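Local coordinates for protein CpuTA1 (Curtobacterium pusillum, PDB 5K3W) that binds pyridoxal-5'-phosphate and belongs to the class IV aminotransferase family of cofactor-dependent enzymes, at residues Asp103-Arg107 with Asn108-Gly112; Pro287-Ala290 with Ala291-Ala294; Ala298-Leu301 with Ala302-Asp305. One frame throughout, in Å; residues are numbered along the deposited sequence.

Contact 1. Residues Asp103-Arg107 with Asn108-Gly112; sequences DYRSR and NGDGG
N108 N donates to Y104 O (2.9 Å, N-H...O 154°) near the end of helix 90-108, and G109, with positive phi, is the first residue to leave helical geometry, its N making a weak bond to R105 O. The N108 side chain turns back toward Y104. Its ND2 sits 3.2 Å above the plane of the Y104 ring, over the ring centre, with amide and ring planes 48° apart. CB of N108 adds an off-centre CH-pi contact to the same ring. ND2 also makes a weak bond to Y104 O (3.0 Å); R3 O is the main acceptor and Y104 O a weak second one, while the aromatic face covers the group. CG of Y104 anti to the backbone N (chi1 -174°) carries the ring to the N108 amide. Beside N108 runs R107, pointing the same way. N108 ND2 lies 3.5 Å above the plane of the R107 guanidinium, toward its rim, and the two planes are nearly perpendicular. R107 NE forms a salt bridge to D103 OD2 (3.0 Å), meeting the carboxylate from above its plane, while its NH2 reaches R3 O. T5 OG1 bonds to both D103 OD2 and R107 NH2, joining the pair to the start of strand 5-9. Farther out, R105 NH2 and D110 OD2 are 3.7 Å apart, a long salt bridge in which no N-H is aimed at the oxygen. A bound 3-aminobenzoic acid lies about 4 Å from the N108 side chain. This helix end faces the surface; Y104 rests on V136, D137 and E138 of strand 131-138, R107 and N108 clasp the residues leading into strand 5-9, and the exiting loop runs to strand 114-121.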
loop_
_atom_site.group_PDB
_atom_site.type_symbol
_atom_site.label_atom_id
_atom_site.label_comp_id
_atom_site.label_asym_id
_atom_site.label_seq_id
_atom_site.Cartn_x
_atom_site.Cartn_y
_atom_site.Cartn_z
ATOM N N ASP A 103 14.086 -18.550 -19.709
ATOM C CA ASP A 103 14.104 -17.619 -20.834
ATOM C C ASP A 103 15.142 -16.521 -20.640
ATOM O O ASP A 103 15.828 -16.130 -21.593
ATOM C CB ASP A 103 12.730 -16.994 -21.038
ATOM C CG ASP A 103 12.750 -15.932 -22.114
ATOM O OD1 ASP A 103 12.558 -16.287 -23.299
ATOM O OD2 ASP A 103 12.981 -14.745 -21.775
ATOM N N TYR A 104 15.264 -16.001 -19.423
ATOM C CA TYR A 104 16.292 -15.004 -19.170
ATOM C C TYR A 104 17.672 -15.547 -19.526
ATOM O O TYR A 104 18.464 -14.870 -20.185
ATOM C CB TYR A 104 16.255 -14.551 -17.711
ATOM C CG TYR A 104 17.208 -13.413 -17.457
ATOM C CD1 TYR A 104 18.561 -13.661 -17.205
ATOM C CD2 TYR A 104 16.769 -12.080 -17.504
ATOM C CE1 TYR A 104 19.448 -12.632 -16.990
ATOM C CE2 TYR A 104 17.654 -11.034 -17.284
ATOM C CZ TYR A 104 18.995 -11.317 -17.028
ATOM O OH TYR A 104 19.891 -10.299 -16.814
ATOM N N ARG A 105 17.981 -16.772 -19.099
ATOM C CA ARG A 105 19.326 -17.287 -19.314
ATOM C C ARG A 105 19.562 -17.677 -20.765
ATOM O O ARG A 105 20.689 -17.574 -21.258
ATOM C CB ARG A 105 19.595 -18.470 -18.377
ATOM C CG ARG A 105 19.877 -18.035 -16.940
ATOM C CD ARG A 105 19.442 -19.077 -15.912
ATOM N NE ARG A 105 20.202 -20.320 -16.013
ATOM C CZ ARG A 105 21.440 -20.467 -15.555
ATOM N NH1 ARG A 105 22.054 -19.449 -14.973
ATOM N NH2 ARG A 105 22.073 -21.623 -15.690
ATOM N N SER A 106 18.531 -18.113 -21.477
ATOM C CA SER A 106 18.782 -18.532 -22.846
ATOM C C SER A 106 19.081 -17.334 -23.733
ATOM O O SER A 106 19.796 -17.474 -24.733
ATOM C CB SER A 106 17.605 -19.344 -23.394
ATOM O OG SER A 106 16.501 -18.521 -23.669
ATOM N N ARG A 107 18.571 -16.154 -23.372
ATOM C CA ARG A 107 18.863 -14.925 -24.101
ATOM C C ARG A 107 20.106 -14.212 -23.587
ATOM O O ARG A 107 20.897 -13.701 -24.386
ATOM C CB ARG A 107 17.670 -13.964 -24.020
ATOM C CG ARG A 107 16.442 -14.440 -24.751
ATOM C CD ARG A 107 15.318 -13.422 -24.656
ATOM N NE ARG A 107 14.940 -13.115 -23.279
ATOM C CZ ARG A 107 15.207 -11.965 -22.671
ATOM N NH1 ARG A 107 15.849 -11.003 -23.316
ATOM N NH2 ARG A 107 14.820 -11.772 -21.426
ATOM N N ASN A 108 20.291 -14.149 -22.269
ATOM C CA ASN A 108 21.351 -13.344 -21.669
ATOM C C ASN A 108 22.528 -14.169 -21.183
ATOM O O ASN A 108 23.486 -13.595 -20.660
ATOM C CB ASN A 108 20.791 -12.519 -20.504
ATOM C CG ASN A 108 19.642 -11.649 -20.932
ATOM O OD1 ASN A 108 19.816 -10.756 -21.752
ATOM N ND2 ASN A 108 18.451 -11.913 -20.403
ATOM N N GLY A 109 22.485 -15.488 -21.366
ATOM C CA GLY A 109 23.447 -16.402 -20.781
ATOM C C GLY A 109 23.242 -16.490 -19.280
ATOM O O GLY A 109 22.294 -15.947 -18.717
ATOM N N ASP A 110 24.153 -17.195 -18.625
ATOM C CA ASP A 110 24.153 -17.172 -17.173
ATOM C C ASP A 110 25.250 -16.230 -16.684
ATOM O O ASP A 110 25.853 -15.472 -17.454
ATOM C CB ASP A 110 24.277 -18.581 -16.583
ATOM C CG ASP A 110 25.405 -19.391 -17.188
ATOM O OD1 ASP A 110 26.510 -18.832 -17.408
ATOM O OD2 ASP A 110 25.179 -20.605 -17.417
ATOM N N GLY A 111 25.502 -16.260 -15.386
ATOM C CA GLY A 111 26.359 -15.266 -14.786
ATOM C C GLY A 111 25.551 -14.208 -14.070
ATOM O O GLY A 111 24.603 -13.655 -14.631
ATOM N N GLY A 112 25.911 -13.936 -12.830
ATOM C CA GLY A 112 25.279 -12.880 -12.057
ATOM C C GLY A 112 24.143 -13.394 -11.199
ATOM O O GLY A 112 23.511 -14.408 -11.489
#

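Contact 2. Residues Pro287-Ala290 with Ala291-Ala294; sequences PVDA and ALTA
An aspartate N-cap starts helix 290-307: D289 stands just before the first turn and its OD1 receives the backbone N-H of L292 in an almost straight bond (3.0 Å, 178°). The donor comes from well above the carboxylate plane. A291 N adds a weak bond to the same oxygen (3.2 Å), so one carboxylate atom serves two amides of the opening turn, where its negative charge probably also suits the positive end of the helix dipole. CG anti to the backbone N (chi1 -174°) swings the group over the turn and brings D289 CG to 3.5 Å from L292 CB, the two side chains crossing at about a right angle. The main chain carries on behind the cap, T293 N bonding to D289 O (3.0 Å) and A294 N to A290 O (3.0 Å). T293 OG1 leans weakly on D289 O too, yet its firmer partner is W267 NE1. This start of the helix follows strand 284-285; V288 and T293 lie against P277 of strand 274-278, T293 is tied to strand 265-270 through W267, and L292 touches R246 and Y248 in the loop after helix 234-245.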
loop_
_atom_site.group_PDB
_atom_site.type_symbol
_atom_site.label_atom_id
_atom_site.label_comp_id
_atom_site.label_asym_id
_atom_site.label_seq_id
_atom_site.Cartn_x
_atom_site.Cartn_y
_atom_site.Cartn_z
ATOM N N PRO A 287 29.781 -4.349 16.942
ATOM C CA PRO A 287 30.868 -5.024 16.228
ATOM C C PRO A 287 30.319 -5.939 15.141
ATOM O O PRO A 287 29.239 -6.518 15.268
ATOM C CB PRO A 287 31.577 -5.817 17.333
ATOM C CG PRO A 287 30.506 -6.084 18.342
ATOM C CD PRO A 287 29.514 -4.953 18.260
ATOM N N VAL A 288 31.064 -6.050 14.047
ATOM C CA VAL A 288 30.723 -6.959 12.957
ATOM C C VAL A 288 31.858 -7.955 12.786
ATOM O O VAL A 288 32.993 -7.569 12.484
ATOM C CB VAL A 288 30.464 -6.215 11.642
ATOM C CG1 VAL A 288 30.444 -7.211 10.495
ATOM C CG2 VAL A 288 29.146 -5.428 11.738
ATOM N N ASP A 289 31.549 -9.231 12.966
ATOM C CA ASP A 289 32.505 -10.315 12.759
ATOM C C ASP A 289 32.571 -10.585 11.264
ATOM O O ASP A 289 31.734 -11.302 10.713
ATOM C CB ASP A 289 32.072 -11.553 13.540
ATOM C CG ASP A 289 33.087 -12.665 13.483
ATOM O OD1 ASP A 289 33.815 -12.781 12.473
ATOM O OD2 ASP A 289 33.136 -13.443 14.459
ATOM N N ALA A 290 33.569 -10.007 10.597
ATOM C CA ALA A 290 33.589 -10.064 9.138
ATOM C C ALA A 290 33.666 -11.496 8.620
ATOM O O ALA A 290 33.067 -11.809 7.582
ATOM C CB ALA A 290 34.747 -9.238 8.590
ATOM N N ALA A 291 34.375 -12.381 9.326
ATOM C CA ALA A 291 34.505 -13.761 8.854
ATOM C C ALA A 291 33.207 -14.533 9.038
ATOM O O ALA A 291 32.744 -15.216 8.115
ATOM C CB ALA A 291 35.652 -14.471 9.575
ATOM N N LEU A 292 32.609 -14.443 10.229
ATOM C CA LEU A 292 31.364 -15.159 10.482
ATOM C C LEU A 292 30.266 -14.702 9.525
ATOM O O LEU A 292 29.484 -15.520 9.025
ATOM C CB LEU A 292 30.946 -14.951 11.935
ATOM C CG LEU A 292 29.587 -15.498 12.363
ATOM C CD1 LEU A 292 29.628 -17.017 12.569
ATOM C CD2 LEU A 292 29.067 -14.771 13.615
ATOM N N THR A 293 30.204 -13.399 9.238
ATOM C CA THR A 293 29.178 -12.898 8.329
ATOM C C THR A 293 29.466 -13.310 6.889
ATOM O O THR A 293 28.549 -13.683 6.145
ATOM C CB THR A 293 29.068 -11.379 8.458
ATOM O OG1 THR A 293 28.625 -11.046 9.782
ATOM C CG2 THR A 293 28.090 -10.826 7.441
ATOM N N ALA A 294 30.733 -13.246 6.480
ATOM C CA ALA A 294 31.107 -13.750 5.163
ATOM C C ALA A 294 30.760 -15.229 5.027
ATOM O O ALA A 294 30.322 -15.675 3.961
ATOM C CB ALA A 294 32.602 -13.518 4.913
#

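Contact 3. Residues Ala298-Leu301 with Ala302-Asp305; sequences AYLL and ARTD
The R303 guanidinium meets L300 O at its edge, near its plane, through NH1 (3.3 Å, N-H...O 154°), while the Y299 ring is approached obliquely by R303 CB, at 4.4 Å from CE2. R303 reaches back one turn by an unusual path: CG sits between the backbone N and the carbonyl carbon (chi1 68°), and further bends at chi2 and chi3 lay the chain along the L300 backbone. Its CD therefore passes 3.3 Å from L300 O before NH1 curls round to the same oxygen. NH1 also touches L300 CD2 (4.0 Å), the two side chains crossing at a slant. L300 O takes a second bond from Q67 NE2, so this carbonyl is gripped by two side-chain donors, while N of T304 and D305 have no bond to the turn before. The backbone is already irregular at A302. A302 N divides its hydrogen between A298 O (3.1 Å, weak) and Y299 O (3.1 Å, 140°), approaching the latter carbonyl from far above its plane. CB of A302 lies 3.3 Å from A298 O, and D305 N makes a weak bond to A302 O. Outside the pair, Y299 touches D241, L300 touches A238 and V239, and R303 touches A238, all on helix 234-245; L300, L301 and R303 lean on strand 274-278. T304 and D305 approach H65. The R303 side chain lies about 7 Å from the bound pyridoxal-5'-phosphate. The i to i+3 bond of A302 N to Y299 O beside a weak i to i+4 bond is consistent with local tightening before the kink, here in the C-terminal helix of a class IV aminotransferase fold, with R303 and Q67 serving the L300 carbonyl.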
loop_
_atom_site.group_PDB
_atom_site.type_symbol
_atom_site.label_atom_id
_atom_site.label_comp_id
_atom_site.label_asym_id
_atom_site.label_seq_id
_atom_site.Cartn_x
_atom_site.Cartn_y
_atom_site.Cartn_z
ATOM N N ALA A 298 28.083 -16.777 2.405
ATOM C CA ALA A 298 28.489 -17.885 1.552
ATOM C C ALA A 298 27.556 -19.078 1.727
ATOM O O ALA A 298 27.160 -19.717 0.742
ATOM C CB ALA A 298 29.943 -18.266 1.840
ATOM N N TYR A 299 27.168 -19.385 2.967
ATOM C CA TYR A 299 26.149 -20.411 3.168
ATOM C C TYR A 299 24.850 -20.022 2.486
ATOM O O TYR A 299 24.246 -20.825 1.771
ATOM C CB TYR A 299 25.902 -20.652 4.654
ATOM C CG TYR A 299 24.757 -21.618 4.909
ATOM C CD1 TYR A 299 24.980 -22.986 4.991
ATOM C CD2 TYR A 299 23.453 -21.163 5.064
ATOM C CE1 TYR A 299 23.942 -23.869 5.217
ATOM C CE2 TYR A 299 22.409 -22.040 5.286
ATOM C CZ TYR A 299 22.655 -23.393 5.366
ATOM O OH TYR A 299 21.613 -24.280 5.596
ATOM N N LEU A 300 24.387 -18.792 2.721
ATOM C CA LEU A 300 23.113 -18.367 2.155
ATOM C C LEU A 300 23.134 -18.421 0.629
ATOM O O LEU A 300 22.131 -18.781 0.001
ATOM C CB LEU A 300 22.767 -16.956 2.638
ATOM C CG LEU A 300 22.446 -16.786 4.122
ATOM C CD1 LEU A 300 22.392 -15.304 4.475
ATOM C CD2 LEU A 300 21.131 -17.465 4.452
ATOM N N LEU A 301 24.268 -18.062 0.014
ATOM C CA LEU A 301 24.343 -18.063 -1.446
ATOM C C LEU A 301 24.394 -19.473 -2.027
ATOM O O LEU A 301 24.006 -19.672 -3.184
ATOM C CB LEU A 301 25.563 -17.270 -1.918
ATOM C CG LEU A 301 25.453 -15.751 -1.802
ATOM C CD1 LEU A 301 26.773 -15.080 -2.159
ATOM C CD2 LEU A 301 24.312 -15.207 -2.661
ATOM N N ALA A 302 24.856 -20.453 -1.252
ATOM C CA ALA A 302 25.119 -21.792 -1.758
ATOM C C ALA A 302 24.088 -22.831 -1.343
ATOM O O ALA A 302 24.198 -23.980 -1.780
ATOM C CB ALA A 302 26.495 -22.263 -1.288
ATOM N N ARG A 303 23.106 -22.471 -0.508
ATOM C CA ARG A 303 22.236 -23.481 0.093
ATOM C C ARG A 303 21.399 -24.224 -0.946
ATOM O O ARG A 303 21.142 -25.425 -0.796
ATOM C CB ARG A 303 21.330 -22.838 1.144
ATOM C CG ARG A 303 20.293 -21.880 0.596
ATOM C CD ARG A 303 20.038 -20.784 1.601
ATOM N NE ARG A 303 18.641 -20.361 1.635
ATOM C CZ ARG A 303 18.232 -19.118 1.405
ATOM N NH1 ARG A 303 19.109 -18.170 1.129
ATOM N NH2 ARG A 303 16.943 -18.824 1.476
ATOM N N THR A 304 20.961 -23.539 -1.999
ATOM C CA THR A 304 20.060 -24.167 -2.956
ATOM C C THR A 304 20.777 -25.146 -3.879
ATOM O O THR A 304 20.135 -26.063 -4.402
ATOM C CB THR A 304 19.342 -23.087 -3.774
ATOM O OG1 THR A 304 18.801 -22.107 -2.879
ATOM C CG2 THR A 304 18.202 -23.677 -4.582
ATOM N N ASP A 305 22.086 -24.972 -4.094
ATOM C CA ASP A 305 22.859 -25.967 -4.836
ATOM C C ASP A 305 22.765 -27.345 -4.189
ATOM O O ASP A 305 22.662 -28.362 -4.887
ATOM C CB ASP A 305 24.318 -25.532 -4.937
ATOM C CG ASP A 305 24.495 -24.262 -5.742
ATOM O OD1 ASP A 305 23.859 -24.127 -6.820
ATOM O OD2 ASP A 305 25.276 -23.398 -5.293
#

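In the fold
Following the chain from its N terminus, contact 1 comes first, closing the end of helix 90-108 and starting the loop to strand 114-121, where it ties the end of that helix to residues 2-5 and to strand 131-138 of the antiparallel sheet. Contacts 2 and 3 come much later and share helix 290-307: contact 2 caps its start beside strands 265-270 and 274-278. Contact 3 covers its far half, kinked near 304-305, beside helix 234-245 and Q67. The three follow in series, each local, and none encloses or crosses another. Centres of contacts 2 and 3 are about 17 Å apart; contact 1 is about 20 Å from contact 3, centre to centre. The C-terminal helix runs from strands 265-270 and 274-278 to H65 of strand 65-66.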